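Local coordinates for protein phenazine-1-carboxylate N-methyltransferase (Pseudomonas aeruginosa, PDB 2IP2) that methylates phenazine-1-carboxylate with S-adenosyl-L-methionine, giving 5-methylphenazine-1-carboxylate on the way to the virulence pigment pyocyanine, at residues 194-199 with 219-224; 172-177 with 235-240. All blocks are in the same frame, centred on the assembly; numbering follows the deposited sequence.

Interaction 1 (194-199 with 219-224); sequences GVMLDR and VSLVGG
Val222 lays its two methyls against two residues of the neighbouring strand: CG1 presses on Val195 CG1 at 3.3 Å, tighter than usual van der Waals contact, and CG2 meets Leu197 CD1 at 3.5 Å. Its chi1 of 3° lies off the staggered positions and spreads the methyls along the strand, one to each neighbour. Val195 reaches back with CG1 because that methyl stands anti to its backbone N (chi1 178°), while its CG2 faces Ser220 OG.

Side chains meet less closely on the face of Met196 and Leu221. Met196 CB meets Leu221 CD2 at 4.1 Å, and Val219 CG2 lies over the carbonyl of Gly194. Helices 180-188, 204-209 and 211-215 cover this side through residues such as Thr182, Ala206 and Leu214.

Between the faces runs an unbroken parallel ladder. Ser220 and Val222 donate their N-H groups to Gly194 O and Met196 O; Met196 N and Asp198 N return bonds to Ser220 O and Val222 O, the latter nearly straight on to its carbonyl. Just past strand 219-223, Gly224 N still reaches Asp198 O at 2.9 Å. The Asp198 carboxylate turns back on the chain, OD1 accepting a bond from Arg199 N at 2.6 Å through its anti lone pair, while OD2 takes one from Gly177 N of the glycine loop. Both oxygens are thus gripped by backbone N-H groups, which fixes the carboxylate's rotation. An acidic residue at the C-terminal end of the second strand is characteristic of class I Rossmann-like methyltransferases, and Asp198 is predicted to bind S-adenosyl-L-methionine.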
ATOM      1  N   GLY A 194       4.142  15.593 -38.412  1.00 36.81           N
ATOM      2  CA  GLY A 194       4.339  14.217 -38.019  1.00 35.66           C
ATOM      3  C   GLY A 194       3.431  13.224 -38.705  1.00 34.58           C
ATOM      4  O   GLY A 194       2.363  13.574 -39.208  1.00 32.69           O
ATOM      5  N   VAL A 195       3.876  11.975 -38.676  1.00 32.83           N
ATOM      6  CA  VAL A 195       3.107  10.831 -39.126  1.00 32.32           C
ATOM      7  C   VAL A 195       2.987   9.839 -37.980  1.00 32.97           C
ATOM      8  O   VAL A 195       3.991   9.515 -37.295  1.00 32.57           O
ATOM      9  CB  VAL A 195       3.813  10.119 -40.330  1.00 32.59           C
ATOM     10  CG1 VAL A 195       3.027   8.898 -40.747  1.00 31.42           C
ATOM     11  CG2 VAL A 195       3.921  11.097 -41.544  1.00 32.09           C
ATOM     12  N   MET A 196       1.775   9.367 -37.755  1.00 32.60           N
ATOM     13  CA  MET A 196       1.589   8.267 -36.838  1.00 34.59           C
ATOM     14  C   MET A 196       1.274   6.996 -37.610  1.00 34.37           C
ATOM     15  O   MET A 196       0.317   6.927 -38.393  1.00 33.55           O
ATOM     16  CB  MET A 196       0.440   8.569 -35.877  0.50 34.46           C
ATOM     17  CG  MET A 196       0.007   7.374 -35.008  0.50 35.04           C
ATOM     18  SD  MET A 196      -1.379   7.856 -33.987  0.50 36.92           S
ATOM     19  CE  MET A 196      -0.712   9.387 -33.345  0.50 36.81           C
ATOM     20  N   LEU A 197       2.084   5.982 -37.347  1.00 35.16           N
ATOM     21  CA  LEU A 197       1.891   4.648 -37.882  1.00 33.98           C
ATOM     22  C   LEU A 197       1.244   3.753 -36.825  1.00 36.24           C
ATOM     23  O   LEU A 197       1.635   3.751 -35.668  1.00 37.56           O
ATOM     24  CB  LEU A 197       3.264   4.063 -38.234  1.00 33.40           C
ATOM     25  CG  LEU A 197       3.334   2.653 -38.823  1.00 28.92           C
ATOM     26  CD1 LEU A 197       2.767   2.651 -40.278  1.00 31.26           C
ATOM     27  CD2 LEU A 197       4.828   2.174 -38.834  1.00 32.54           C
ATOM     28  N   ASP A 198       0.278   2.963 -37.237  1.00 39.30           N
ATOM     29  CA  ASP A 198      -0.142   1.800 -36.464  1.00 43.00           C
ATOM     30  C   ASP A 198      -0.654   0.770 -37.455  1.00 44.08           C
ATOM     31  O   ASP A 198      -0.581   1.008 -38.656  1.00 43.99           O
ATOM     32  CB  ASP A 198      -1.201   2.163 -35.398  1.00 43.48           C
ATOM     33  CG  ASP A 198      -1.154   1.249 -34.193  1.00 47.58           C
ATOM     34  OD1 ASP A 198      -0.948   0.010 -34.371  1.00 49.49           O
ATOM     35  OD2 ASP A 198      -1.327   1.773 -33.059  1.00 50.40           O
ATOM     36  N   ARG A 199      -1.120  -0.376 -36.948  1.00 46.48           N
ATOM     37  CA  ARG A 199      -1.597  -1.511 -37.777  1.00 49.08           C
ATOM     38  C   ARG A 199      -2.871  -1.106 -38.515  1.00 49.78           C
ATOM     39  O   ARG A 199      -3.720  -0.436 -37.936  1.00 50.31           O
ATOM     40  CB  ARG A 199      -1.878  -2.712 -36.859  1.00 49.19           C
ATOM     41  CG  ARG A 199      -1.603  -4.081 -37.490  1.00 53.40           C
ATOM     42  CD  ARG A 199      -1.142  -5.129 -36.431  1.00 58.41           C
ATOM     43  NE  ARG A 199      -0.088  -6.070 -36.882  1.00 60.71           N
ATOM     44  CZ  ARG A 199       0.499  -6.083 -38.087  1.00 61.18           C
ATOM     45  NH1 ARG A 199       0.158  -5.207 -39.019  1.00 61.02           N
ATOM     46  NH2 ARG A 199       1.434  -6.994 -38.367  1.00 62.10           N
ATOM     47  N   VAL A 219      -0.708  16.464 -39.008  1.00 36.90           N
ATOM     48  CA  VAL A 219      -0.340  15.081 -38.857  1.00 35.53           C
ATOM     49  C   VAL A 219      -1.132  14.312 -39.882  1.00 34.71           C
ATOM     50  O   VAL A 219      -2.211  14.767 -40.277  1.00 33.56           O
ATOM     51  CB  VAL A 219      -0.629  14.569 -37.392  1.00 34.89           C
ATOM     52  CG1 VAL A 219      -2.085  14.680 -37.046  1.00 35.86           C
ATOM     53  CG2 VAL A 219      -0.202  13.093 -37.179  1.00 37.48           C
ATOM     54  N   SER A 220      -0.608  13.155 -40.309  1.00 33.88           N
ATOM     55  CA  SER A 220      -1.420  12.152 -40.988  1.00 33.31           C
ATOM     56  C   SER A 220      -1.228  10.810 -40.309  1.00 34.71           C
ATOM     57  O   SER A 220      -0.249  10.638 -39.548  1.00 33.11           O
ATOM     58  CB  SER A 220      -1.015  12.066 -42.467  1.00 34.30           C
ATOM     59  OG  SER A 220       0.371  11.772 -42.620  1.00 34.22           O
ATOM     60  N   LEU A 221      -2.141   9.872 -40.576  1.00 34.87           N
ATOM     61  CA  LEU A 221      -2.038   8.521 -40.072  1.00 36.28           C
ATOM     62  C   LEU A 221      -1.684   7.571 -41.205  1.00 36.73           C
ATOM     63  O   LEU A 221      -2.171   7.720 -42.324  1.00 37.26           O
ATOM     64  CB  LEU A 221      -3.345   8.044 -39.421  1.00 35.62           C
ATOM     65  CG  LEU A 221      -4.166   8.939 -38.484  1.00 36.39           C
ATOM     66  CD1 LEU A 221      -5.360   8.167 -37.838  1.00 33.53           C
ATOM     67  CD2 LEU A 221      -3.275   9.467 -37.380  1.00 37.33           C
ATOM     68  N   VAL A 222      -0.872   6.565 -40.930  1.00 36.65           N
ATOM     69  CA  VAL A 222      -0.744   5.473 -41.905  1.00 37.51           C
ATOM     70  C   VAL A 222      -0.956   4.091 -41.289  1.00 36.94           C
ATOM     71  O   VAL A 222      -0.565   3.858 -40.149  1.00 35.27           O
ATOM     72  CB  VAL A 222       0.508   5.594 -42.856  1.00 38.56           C
ATOM     73  CG1 VAL A 222       1.361   6.750 -42.550  1.00 38.04           C
ATOM     74  CG2 VAL A 222       1.281   4.242 -43.068  1.00 38.18           C
ATOM     75  N   GLY A 223      -1.652   3.214 -42.028  1.00 36.55           N
ATOM     76  CA  GLY A 223      -1.893   1.851 -41.559  1.00 36.80           C
ATOM     77  C   GLY A 223      -0.819   0.994 -42.208  1.00 37.39           C
ATOM     78  O   GLY A 223      -0.579   1.107 -43.412  1.00 38.44           O
ATOM     79  N   GLY A 224      -0.158   0.157 -41.430  1.00 36.63           N
ATOM     80  CA  GLY A 224       0.904  -0.644 -41.985  1.00 36.86           C
ATOM     81  C   GLY A 224       1.579  -1.398 -40.879  1.00 37.15           C
ATOM     82  O   GLY A 224       1.297  -1.166 -39.695  1.00 36.68           O
TER

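Interaction 2 (172-177 with 235-240); sequences VDVGGG and DIYLLS
Val172 N and Val172 O are both engaged by strand 236-240, as expected for the parallel central strands of a Rossmann-like methyltransferase sheet. The N-H goes to Ile236 O at 2.8 Å, the carbonyl receives a bond from Leu238 N, and Leu238 O in turn accepts one from Val174 N at 3.0 Å.

Beyond Val174 the strands part, and a water bridges them: it accepts a hydrogen bond from Ser240 N, and Asp173 OD1 and Val174 O each lie 2.8 Å from it in position to receive a proton, though it may not serve every acceptor in reach at once. With CG anti to the backbone N (chi1 -173°), Asp173 extends toward this water, while its OD2 is bonded to Thr182 OG1 of helix 180-188. The chain then turns through a type II beta turn, Asp173 to Gly176, into the glycine-rich loop that in this superfamily lies beside the cofactor.

Apolar contacts fill the face opposite Asp173. Val174 CG1 and CG2 both touch Leu239 CD1, each at 3.8 Å, and both side chains also touch Leu254 of helix 248-261. Tyr237 lies alongside Val172, its hydroxyl satisfied by the backbone at Pro231 O and Gly234 N. Val172 CB makes a CH-pi contact over one face of the ring, 4.2 Å from its centroid and 28° off the normal.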
ATOM      1  N   VAL A 172       8.030  10.611 -36.830  1.00 25.04           N
ATOM      2  CA  VAL A 172       7.194   9.417 -37.120  1.00 25.80           C
ATOM      3  C   VAL A 172       6.964   8.706 -35.799  1.00 28.07           C
ATOM      4  O   VAL A 172       7.925   8.296 -35.135  1.00 28.15           O
ATOM      5  CB  VAL A 172       7.851   8.460 -38.193  1.00 27.18           C
ATOM      6  CG1 VAL A 172       7.026   7.176 -38.439  1.00 27.15           C
ATOM      7  CG2 VAL A 172       8.093   9.181 -39.516  1.00 27.47           C
ATOM      8  N   ASP A 173       5.702   8.608 -35.405  1.00 27.98           N
ATOM      9  CA  ASP A 173       5.294   7.980 -34.165  1.00 30.24           C
ATOM     10  C   ASP A 173       5.001   6.512 -34.508  1.00 32.34           C
ATOM     11  O   ASP A 173       3.924   6.199 -35.000  1.00 32.58           O
ATOM     12  CB  ASP A 173       4.058   8.728 -33.590  1.00 30.96           C
ATOM     13  CG  ASP A 173       3.649   8.260 -32.181  1.00 33.69           C
ATOM     14  OD1 ASP A 173       4.181   7.226 -31.735  1.00 38.62           O
ATOM     15  OD2 ASP A 173       2.743   8.911 -31.537  1.00 36.14           O
ATOM     16  N   VAL A 174       5.981   5.619 -34.295  1.00 32.01           N
ATOM     17  CA  VAL A 174       5.782   4.229 -34.676  1.00 35.52           C
ATOM     18  C   VAL A 174       5.043   3.450 -33.533  1.00 36.55           C
ATOM     19  O   VAL A 174       5.496   3.406 -32.387  1.00 38.52           O
ATOM     20  CB  VAL A 174       7.106   3.548 -35.311  1.00 35.93           C
ATOM     21  CG1 VAL A 174       8.218   4.559 -35.641  1.00 36.99           C
ATOM     22  CG2 VAL A 174       7.639   2.449 -34.509  1.00 37.71           C
ATOM     23  N   GLY A 175       3.899   2.861 -33.830  1.00 37.42           N
ATOM     24  CA  GLY A 175       3.090   2.201 -32.814  1.00 37.67           C
ATOM     25  C   GLY A 175       2.361   3.196 -31.953  1.00 38.85           C
ATOM     26  O   GLY A 175       2.304   3.061 -30.728  1.00 38.68           O
ATOM     27  N   GLY A 176       1.796   4.216 -32.577  1.00 38.27           N
ATOM     28  CA  GLY A 176       1.298   5.353 -31.802  1.00 36.95           C
ATOM     29  C   GLY A 176       0.032   5.179 -30.971  1.00 36.39           C
ATOM     30  O   GLY A 176      -0.275   6.066 -30.112  1.00 35.80           O
ATOM     31  N   GLY A 177      -0.726   4.094 -31.231  1.00 35.74           N
ATOM     32  CA  GLY A 177      -1.925   3.794 -30.416  1.00 34.09           C
ATOM     33  C   GLY A 177      -3.016   4.857 -30.560  1.00 33.76           C
ATOM     34  O   GLY A 177      -3.426   5.166 -31.680  1.00 32.23           O
ATOM     35  N   ASP A 235      12.919  13.129 -39.437  1.00 28.96           N
ATOM     36  CA  ASP A 235      14.029  13.596 -38.586  1.00 29.12           C
ATOM     37  C   ASP A 235      14.069  12.861 -37.240  1.00 29.03           C
ATOM     38  O   ASP A 235      15.156  12.554 -36.716  1.00 27.91           O
ATOM     39  CB  ASP A 235      13.949  15.111 -38.357  1.00 29.50           C
ATOM     40  CG  ASP A 235      14.004  15.899 -39.677  1.00 33.29           C
ATOM     41  OD1 ASP A 235      14.927  15.618 -40.489  1.00 34.74           O
ATOM     42  OD2 ASP A 235      13.124  16.747 -39.876  1.00 34.86           O
ATOM     43  N   ILE A 236      12.883  12.598 -36.684  1.00 28.33           N
ATOM     44  CA  ILE A 236      12.809  11.953 -35.357  1.00 29.21           C
ATOM     45  C   ILE A 236      11.826  10.753 -35.439  1.00 28.31           C
ATOM     46  O   ILE A 236      10.654  10.939 -35.828  1.00 29.25           O
ATOM     47  CB  ILE A 236      12.347  12.962 -34.280  1.00 29.19           C
ATOM     48  CG1 ILE A 236      13.355  14.107 -34.147  1.00 28.39           C
ATOM     49  CG2 ILE A 236      12.181  12.230 -32.925  1.00 30.02           C
ATOM     50  CD1 ILE A 236      12.818  15.368 -33.492  1.00 29.19           C
ATOM     51  N   TYR A 237      12.307   9.560 -35.087  1.00 26.25           N
ATOM     52  CA  TYR A 237      11.497   8.308 -35.046  1.00 26.45           C
ATOM     53  C   TYR A 237      11.292   7.948 -33.575  1.00 26.82           C
ATOM     54  O   TYR A 237      12.233   7.572 -32.891  1.00 27.36           O
ATOM     55  CB  TYR A 237      12.205   7.155 -35.763  1.00 27.04           C
ATOM     56  CG  TYR A 237      12.061   7.360 -37.269  1.00 25.99           C
ATOM     57  CD1 TYR A 237      12.772   8.381 -37.924  1.00 28.78           C
ATOM     58  CD2 TYR A 237      11.187   6.553 -38.012  1.00 23.82           C
ATOM     59  CE1 TYR A 237      12.582   8.580 -39.312  1.00 28.34           C
ATOM     60  CE2 TYR A 237      11.014   6.746 -39.385  1.00 27.02           C
ATOM     61  CZ  TYR A 237      11.716   7.765 -40.018  1.00 26.85           C
ATOM     62  OH  TYR A 237      11.507   7.979 -41.384  1.00 29.64           O
ATOM     63  N   LEU A 238      10.043   8.058 -33.138  1.00 27.07           N
ATOM     64  CA  LEU A 238       9.664   7.847 -31.720  1.00 25.92           C
ATOM     65  C   LEU A 238       9.185   6.426 -31.607  1.00 26.34           C
ATOM     66  O   LEU A 238       8.267   6.019 -32.342  1.00 26.27           O
ATOM     67  CB  LEU A 238       8.514   8.793 -31.422  1.00 26.88           C
ATOM     68  CG  LEU A 238       8.821  10.269 -31.624  1.00 25.91           C
ATOM     69  CD1 LEU A 238       7.493  11.010 -31.843  1.00 28.08           C
ATOM     70  CD2 LEU A 238       9.738  10.836 -30.547  1.00 27.68           C
ATOM     71  N   LEU A 239       9.804   5.667 -30.691  1.00 26.12           N
ATOM     72  CA  LEU A 239       9.502   4.279 -30.394  1.00 27.28           C
ATOM     73  C   LEU A 239       9.055   4.238 -28.922  1.00 27.43           C
ATOM     74  O   LEU A 239       9.880   4.060 -28.042  1.00 25.49           O
ATOM     75  CB  LEU A 239      10.782   3.395 -30.585  1.00 25.17           C
ATOM     76  CG  LEU A 239      11.022   2.828 -31.997  1.00 31.56           C
ATOM     77  CD1 LEU A 239      10.903   3.909 -33.083  1.00 33.16           C
ATOM     78  CD2 LEU A 239      12.386   2.076 -32.102  1.00 29.77           C
ATOM     79  N   SER A 240       7.763   4.492 -28.677  1.00 29.66           N
ATOM     80  CA  SER A 240       7.269   4.688 -27.308  1.00 31.00           C
ATOM     81  C   SER A 240       6.565   3.427 -26.902  1.00 32.76           C
ATOM     82  O   SER A 240       5.581   3.013 -27.547  1.00 31.77           O
ATOM     83  CB  SER A 240       6.313   5.888 -27.244  1.00 31.36           C
ATOM     84  OG  SER A 240       5.651   6.017 -25.979  1.00 34.34           O
TER
HETATM   85  O   HOH W   1       5.904   5.455 -30.519  1.00 40.85           O

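How the interactions relate
Both contacts belong to the parallel part of one mixed seven-stranded sheet. Val195 O takes a bond from Asp173 N, and Leu197 N gives one to Asp173 O; these bonds join the two pairs into a run of four strands, 219-223, 193-198, 170-174 and 236-240. Interaction 2 is central and buried, and a water bridges its strands where they diverge. Interaction 1 reaches an edge strand of the sheet within this chain, 219-223; it is only partly buried, with Ser220 and Arg199 exposed, and its direct backbone bonds continue to Gly224. Each supplies an acidic side chain near the glycine loop, held by a water and a hydroxyl at Asp173 but by backbone N-H groups at Asp198.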